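Local coordinates for protein N6 adenine specific DNA methylase (Encephalitozoon cuniculi, PDB 3Q87) that binds S-adenosylmethionine as the catalytic subunit of the Mtq2-Trm112 complex, which methylates the translation termination factor eRF1, at residues W3-L17 against G31-K43. Numbering follows the deposited sequence.
Sequences WYEPGEDTYTLMDAL and GTSTGVITEQLRK. With SAM (S-adenosylmethionine), chain D.
Ser33 OG both donates and accepts a hydrogen bond. Ser33 OG donates to Tyr4 O at 2.6 Å, in the carbonyl plane and on a lone pair. A water donates to Ser33 OG at 3.1 Å. That water takes the backbone N-H of Tyr4 and bonds O3' of S-adenosylmethionine, so loop, turn and ribose are tied together. The Ser33 hydroxyl swings away from its own N (chi1 -169°) and so meets the loop before helix 8-17. Beside it, Thr34 CG2 sits over one face of the Trp3 indole, a CH-pi contact 3.4 Å from the centroid of the five-membered ring. The segments belong to the Rossmann-like methyltransferase fold. Residues 31-35 form the glycine-containing loop between strand 26-30 and helix 36-41, and Gly31 O accepts from the ligand amino group. Tyr4 lays a ring face over the ligand's methyl carbon CE, and its OH donates to Asp9 OD2. Farther on, the axes of helices 8-17 and 36-41 run nearly parallel (16°) and come within 10.6 Å. Pro6 CG rests on Val36 CB. The Met14 chain turns at its end (chi3 71°), which brings Met14 CE to 3.5 Å from Val36 O, while its CG meets Ile37 CG1. Ile37 spreads its branches: CD1 touches Leu13 CD2 at 3.7 Å and lies near the ligand carboxylate, and CG2 packs against Leu17 CD1 at 3.9 Å.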
loop_
_atom_site.group_PDB
_atom_site.type_symbol
_atom_site.label_atom_id
_atom_site.label_comp_id
_atom_site.label_asym_id
_atom_site.label_seq_id
_atom_site.Cartn_x
_atom_site.Cartn_y
_atom_site.Cartn_z
ATOM N N TRP B 3 -18.651 5.935 0.324
ATOM C CA TRP B 3 -17.248 5.924 0.724
ATOM C C TRP B 3 -16.961 7.156 1.573
ATOM O O TRP B 3 -17.731 8.105 1.578
ATOM C CB TRP B 3 -16.318 5.852 -0.493
ATOM C CG TRP B 3 -16.423 7.053 -1.430
ATOM C CD1 TRP B 3 -15.984 8.324 -1.187
ATOM C CD2 TRP B 3 -16.980 7.070 -2.753
ATOM N NE1 TRP B 3 -16.238 9.130 -2.272
ATOM C CE2 TRP B 3 -16.851 8.385 -3.244
ATOM C CE3 TRP B 3 -17.570 6.102 -3.567
ATOM C CZ2 TRP B 3 -17.303 8.755 -4.508
ATOM C CZ3 TRP B 3 -18.011 6.468 -4.822
ATOM C CH2 TRP B 3 -17.875 7.782 -5.283
ATOM N N TYR B 4 -15.860 7.134 2.301
ATOM C CA TYR B 4 -15.515 8.252 3.167
ATOM C C TYR B 4 -14.981 9.416 2.339
ATOM O O TYR B 4 -14.046 9.246 1.561
ATOM C CB TYR B 4 -14.465 7.821 4.192
ATOM C CG TYR B 4 -14.316 8.795 5.336
ATOM C CD1 TYR B 4 -15.146 8.707 6.453
ATOM C CD2 TYR B 4 -13.361 9.796 5.304
ATOM C CE1 TYR B 4 -15.028 9.586 7.502
ATOM C CE2 TYR B 4 -13.233 10.695 6.362
ATOM C CZ TYR B 4 -14.075 10.581 7.461
ATOM O OH TYR B 4 -13.967 11.451 8.532
ATOM N N GLU B 5 -15.565 10.596 2.514
ATOM C CA GLU B 5 -15.186 11.751 1.710
ATOM C C GLU B 5 -14.230 12.645 2.499
ATOM O O GLU B 5 -14.262 12.638 3.723
ATOM C CB GLU B 5 -16.444 12.527 1.316
ATOM C CG GLU B 5 -17.390 11.731 0.450
ATOM C CD GLU B 5 -18.782 12.348 0.370
ATOM O OE1 GLU B 5 -18.950 13.527 0.765
ATOM O OE2 GLU B 5 -19.711 11.645 -0.087
ATOM N N PRO B 6 -13.369 13.407 1.800
ATOM C CA PRO B 6 -12.397 14.265 2.491
ATOM C C PRO B 6 -13.082 15.234 3.461
ATOM O O PRO B 6 -14.029 15.897 3.057
ATOM C CB PRO B 6 -11.744 15.041 1.347
ATOM C CG PRO B 6 -11.912 14.141 0.146
ATOM C CD PRO B 6 -13.239 13.489 0.331
ATOM N N GLY B 7 -12.614 15.286 4.708
ATOM C CA GLY B 7 -13.172 16.149 5.741
ATOM C C GLY B 7 -12.060 16.910 6.439
ATOM O O GLY B 7 -10.903 16.830 6.025
ATOM N N GLU B 8 -12.403 17.663 7.483
ATOM C CA GLU B 8 -11.408 18.433 8.227
ATOM C C GLU B 8 -10.362 17.503 8.837
ATOM O O GLU B 8 -9.190 17.858 8.933
ATOM C CB GLU B 8 -12.068 19.294 9.313
ATOM C CG GLU B 8 -12.804 20.514 8.757
ATOM C CD GLU B 8 -13.488 21.355 9.835
ATOM O OE1 GLU B 8 -12.907 21.541 10.927
ATOM O OE2 GLU B 8 -14.605 21.848 9.579
ATOM N N ASP B 9 -10.787 16.309 9.237
ATOM C CA ASP B 9 -9.849 15.325 9.745
ATOM C C ASP B 9 -8.790 14.986 8.697
ATOM O O ASP B 9 -7.599 15.043 8.983
ATOM C CB ASP B 9 -10.554 14.066 10.281
ATOM C CG ASP B 9 -11.461 13.381 9.253
ATOM O OD1 ASP B 9 -11.934 14.012 8.287
ATOM O OD2 ASP B 9 -11.721 12.175 9.437
ATOM N N THR B 10 -9.215 14.658 7.478
ATOM C CA THR B 10 -8.240 14.327 6.443
ATOM C C THR B 10 -7.299 15.513 6.197
ATOM O O THR B 10 -6.100 15.341 6.089
ATOM C CB THR B 10 -8.877 13.843 5.105
ATOM O OG1 THR B 10 -8.645 14.801 4.069
ATOM C CG2 THR B 10 -10.355 13.589 5.237
ATOM N N TYR B 11 -7.838 16.723 6.139
ATOM C CA TYR B 11 -6.983 17.877 5.867
ATOM C C TYR B 11 -5.963 18.202 6.971
ATOM O O TYR B 11 -4.910 18.762 6.691
ATOM C CB TYR B 11 -7.824 19.099 5.483
ATOM C CG TYR B 11 -8.533 18.884 4.170
ATOM C CD1 TYR B 11 -7.812 18.598 3.017
ATOM C CD2 TYR B 11 -9.914 18.938 4.081
ATOM C CE1 TYR B 11 -8.446 18.394 1.802
ATOM C CE2 TYR B 11 -10.559 18.721 2.872
ATOM C CZ TYR B 11 -9.817 18.456 1.738
ATOM O OH TYR B 11 -10.443 18.247 0.527
ATOM N N THR B 12 -6.254 17.847 8.214
ATOM C CA THR B 12 -5.243 18.023 9.251
ATOM C C THR B 12 -4.103 16.995 9.091
ATOM O O THR B 12 -2.940 17.311 9.325
ATOM C CB THR B 12 -5.824 17.972 10.691
ATOM O OG1 THR B 12 -5.867 16.621 11.150
ATOM C CG2 THR B 12 -7.219 18.557 10.738
ATOM N N LEU B 13 -4.434 15.771 8.687
ATOM C CA LEU B 13 -3.395 14.794 8.367
ATOM C C LEU B 13 -2.564 15.312 7.192
ATOM O O LEU B 13 -1.335 15.348 7.252
ATOM C CB LEU B 13 -4.000 13.401 8.085
ATOM C CG LEU B 13 -3.050 12.243 7.724
ATOM C CD1 LEU B 13 -1.883 12.154 8.687
ATOM C CD2 LEU B 13 -3.789 10.880 7.644
ATOM N N MET B 14 -3.238 15.758 6.138
ATOM C CA MET B 14 -2.539 16.274 4.971
ATOM C C MET B 14 -1.632 17.458 5.315
ATOM O O MET B 14 -0.505 17.544 4.821
ATOM C CB MET B 14 -3.533 16.665 3.880
ATOM C CG MET B 14 -4.272 15.462 3.311
ATOM S SD MET B 14 -5.465 15.857 2.003
ATOM C CE MET B 14 -4.387 16.307 0.634
ATOM N N ASP B 15 -2.123 18.368 6.154
ATOM C CA ASP B 15 -1.330 19.526 6.555
ATOM C C ASP B 15 -0.064 19.085 7.284
ATOM O O ASP B 15 1.022 19.588 7.002
ATOM C CB ASP B 15 -2.136 20.490 7.437
ATOM C CG ASP B 15 -3.110 21.356 6.638
ATOM O OD1 ASP B 15 -3.066 21.342 5.384
ATOM O OD2 ASP B 15 -3.927 22.056 7.274
ATOM N N ALA B 16 -0.195 18.132 8.204
ATOM C CA ALA B 16 0.982 17.642 8.916
ATOM C C ALA B 16 1.995 16.942 7.995
ATOM O O ALA B 16 3.209 17.121 8.149
ATOM C CB ALA B 16 0.588 16.754 10.078
ATOM N N LEU B 17 1.496 16.149 7.047
ATOM C CA LEU B 17 2.352 15.458 6.081
ATOM C C LEU B 17 3.105 16.475 5.243
ATOM O O LEU B 17 4.278 16.293 4.906
ATOM C CB LEU B 17 1.525 14.553 5.160
ATOM C CG LEU B 17 0.901 13.313 5.820
ATOM C CD1 LEU B 17 -0.092 12.655 4.892
ATOM C CD2 LEU B 17 1.978 12.319 6.241
ATOM N N GLY B 31 -6.231 2.800 3.873
ATOM C CA GLY B 31 -7.553 3.406 3.952
ATOM C C GLY B 31 -7.593 4.643 3.053
ATOM O O GLY B 31 -7.994 5.733 3.459
ATOM N N THR B 32 -7.179 4.457 1.808
ATOM C CA THR B 32 -7.017 5.555 0.878
ATOM C C THR B 32 -8.343 6.178 0.507
ATOM O O THR B 32 -8.385 7.338 0.109
ATOM C CB THR B 32 -6.314 5.093 -0.424
ATOM O OG1 THR B 32 -6.161 6.203 -1.306
ATOM C CG2 THR B 32 -7.115 4.009 -1.114
ATOM N N SER B 33 -9.418 5.404 0.631
ATOM C CA SER B 33 -10.733 5.835 0.140
ATOM C C SER B 33 -10.649 6.247 -1.342
ATOM O O SER B 33 -10.249 5.429 -2.176
ATOM C CB SER B 33 -11.316 6.940 1.010
ATOM O OG SER B 33 -12.680 7.172 0.679
ATOM N N THR B 34 -11.002 7.486 -1.685
ATOM C CA THR B 34 -10.866 7.937 -3.085
ATOM C C THR B 34 -9.542 8.662 -3.418
ATOM O O THR B 34 -9.377 9.212 -4.519
ATOM C CB THR B 34 -12.086 8.802 -3.571
ATOM O OG1 THR B 34 -12.275 9.913 -2.690
ATOM C CG2 THR B 34 -13.367 7.972 -3.620
ATOM N N GLY B 35 -8.610 8.669 -2.468
ATOM C CA GLY B 35 -7.222 8.994 -2.774
ATOM C C GLY B 35 -6.789 10.440 -2.656
ATOM O O GLY B 35 -5.787 10.833 -3.252
ATOM N N VAL B 36 -7.519 11.237 -1.881
ATOM C CA VAL B 36 -7.118 12.626 -1.666
ATOM C C VAL B 36 -5.697 12.717 -1.092
ATOM O O VAL B 36 -4.905 13.550 -1.510
ATOM C CB VAL B 36 -8.156 13.412 -0.797
ATOM C CG1 VAL B 36 -8.076 13.001 0.691
ATOM C CG2 VAL B 36 -7.993 14.900 -0.978
ATOM N N ILE B 37 -5.356 11.844 -0.152
ATOM C CA ILE B 37 -4.004 11.873 0.404
ATOM C C ILE B 37 -2.952 11.295 -0.567
ATOM O O ILE B 37 -1.836 11.830 -0.695
ATOM C CB ILE B 37 -3.952 11.173 1.772
ATOM C CG1 ILE B 37 -4.877 11.891 2.759
ATOM C CG2 ILE B 37 -2.533 11.167 2.307
ATOM C CD1 ILE B 37 -4.920 11.226 4.146
ATOM N N THR B 38 -3.325 10.230 -1.274
ATOM C CA THR B 38 -2.489 9.671 -2.336
ATOM C C THR B 38 -2.100 10.742 -3.360
ATOM O O THR B 38 -0.946 10.835 -3.780
ATOM C CB THR B 38 -3.198 8.496 -3.075
ATOM O OG1 THR B 38 -3.242 7.347 -2.225
ATOM C CG2 THR B 38 -2.447 8.128 -4.374
ATOM N N GLU B 39 -3.075 11.548 -3.754
ATOM C CA GLU B 39 -2.846 12.631 -4.707
ATOM C C GLU B 39 -1.710 13.569 -4.270
ATOM O O GLU B 39 -0.885 13.991 -5.085
ATOM C CB GLU B 39 -4.134 13.429 -4.913
ATOM C CG GLU B 39 -4.148 14.264 -6.199
ATOM C CD GLU B 39 -5.499 14.928 -6.441
ATOM O OE1 GLU B 39 -6.018 14.831 -7.571
ATOM O OE2 GLU B 39 -6.047 15.541 -5.499
ATOM N N GLN B 40 -1.672 13.896 -2.985
ATOM C CA GLN B 40 -0.625 14.766 -2.458
ATOM C C GLN B 40 0.713 14.017 -2.328
ATOM O O GLN B 40 1.777 14.546 -2.678
ATOM C CB GLN B 40 -1.065 15.347 -1.113
ATOM C CG GLN B 40 0.076 15.844 -0.255
ATOM C CD GLN B 40 -0.297 15.932 1.214
ATOM O OE1 GLN B 40 0.037 16.900 1.894
ATOM N NE2 GLN B 40 -1.004 14.920 1.706
ATOM N N LEU B 41 0.642 12.784 -1.834
ATOM C CA LEU B 41 1.818 11.939 -1.619
ATOM C C LEU B 41 2.558 11.560 -2.898
ATOM O O LEU B 41 3.772 11.429 -2.898
ATOM C CB LEU B 41 1.415 10.649 -0.901
ATOM C CG LEU B 41 1.012 10.791 0.563
ATOM C CD1 LEU B 41 0.530 9.473 1.122
ATOM C CD2 LEU B 41 2.182 11.314 1.365
ATOM N N ARG B 42 1.827 11.353 -3.985
ATOM C CA ARG B 42 2.469 10.824 -5.181
ATOM C C ARG B 42 3.337 11.846 -5.890
ATOM O O ARG B 42 4.105 11.505 -6.784
ATOM C CB ARG B 42 1.454 10.217 -6.145
ATOM C CG ARG B 42 0.511 11.196 -6.806
ATOM C CD ARG B 42 -0.488 10.411 -7.656
ATOM N NE ARG B 42 -1.467 11.272 -8.308
ATOM C CZ ARG B 42 -1.247 11.910 -9.451
ATOM N NH1 ARG B 42 -0.077 11.783 -10.067
ATOM N NH2 ARG B 42 -2.193 12.679 -9.976
ATOM N N LYS B 43 3.226 13.101 -5.476
ATOM C CA LYS B 43 4.034 14.145 -6.078
ATOM C C LYS B 43 5.513 13.966 -5.745
ATOM O O LYS B 43 6.370 14.304 -6.549
ATOM C CB LYS B 43 3.521 15.526 -5.660
ATOM C CG LYS B 43 2.115 15.822 -6.205
ATOM C CD LYS B 43 1.600 17.202 -5.813
ATOM C CE LYS B 43 1.409 17.310 -4.314
ATOM N NZ LYS B 43 0.943 18.672 -3.913
HETATM N N SAM D . -7.873 8.424 3.664
HETATM C CA SAM D . -9.250 8.934 3.622
HETATM C C SAM D . -9.275 10.359 4.195
HETATM O O SAM D . -10.170 11.157 3.915
HETATM O OXT SAM D . -8.393 10.751 4.956
HETATM C CB SAM D . -10.306 8.003 4.280
HETATM C CG SAM D . -10.351 7.778 5.812
HETATM S SD SAM D . -11.791 6.856 6.511
HETATM C CE SAM D . -11.983 7.597 8.146
HETATM C "C5'" SAM D . -11.090 5.248 6.956
HETATM C "C4'" SAM D . -10.875 4.433 5.691
HETATM O "O4'" SAM D . -10.373 3.151 6.031
HETATM C "C3'" SAM D . -12.156 4.219 4.898
HETATM O "O3'" SAM D . -11.894 4.517 3.545
HETATM C "C2'" SAM D . -12.458 2.741 5.051
HETATM O "O2'" SAM D . -13.062 2.158 3.920
HETATM C "C1'" SAM D . -11.071 2.183 5.272
HETATM N N9 SAM D . -11.053 0.956 6.053
HETATM C C8 SAM D . -11.915 0.537 7.041
HETATM N N7 SAM D . -11.479 -0.664 7.482
HETATM C C5 SAM D . -10.348 -0.993 6.787
HETATM C C6 SAM D . -9.488 -2.076 6.823
HETATM N N6 SAM D . -9.712 -3.068 7.679
HETATM N N1 SAM D . -8.396 -2.121 5.973
HETATM C C2 SAM D . -8.142 -1.094 5.079
HETATM N N3 SAM D . -9.003 -0.014 5.051
HETATM C C4 SAM D . -10.076 0.023 5.884
HETATM O O HOH W 1 -14.149 4.736 1.942
#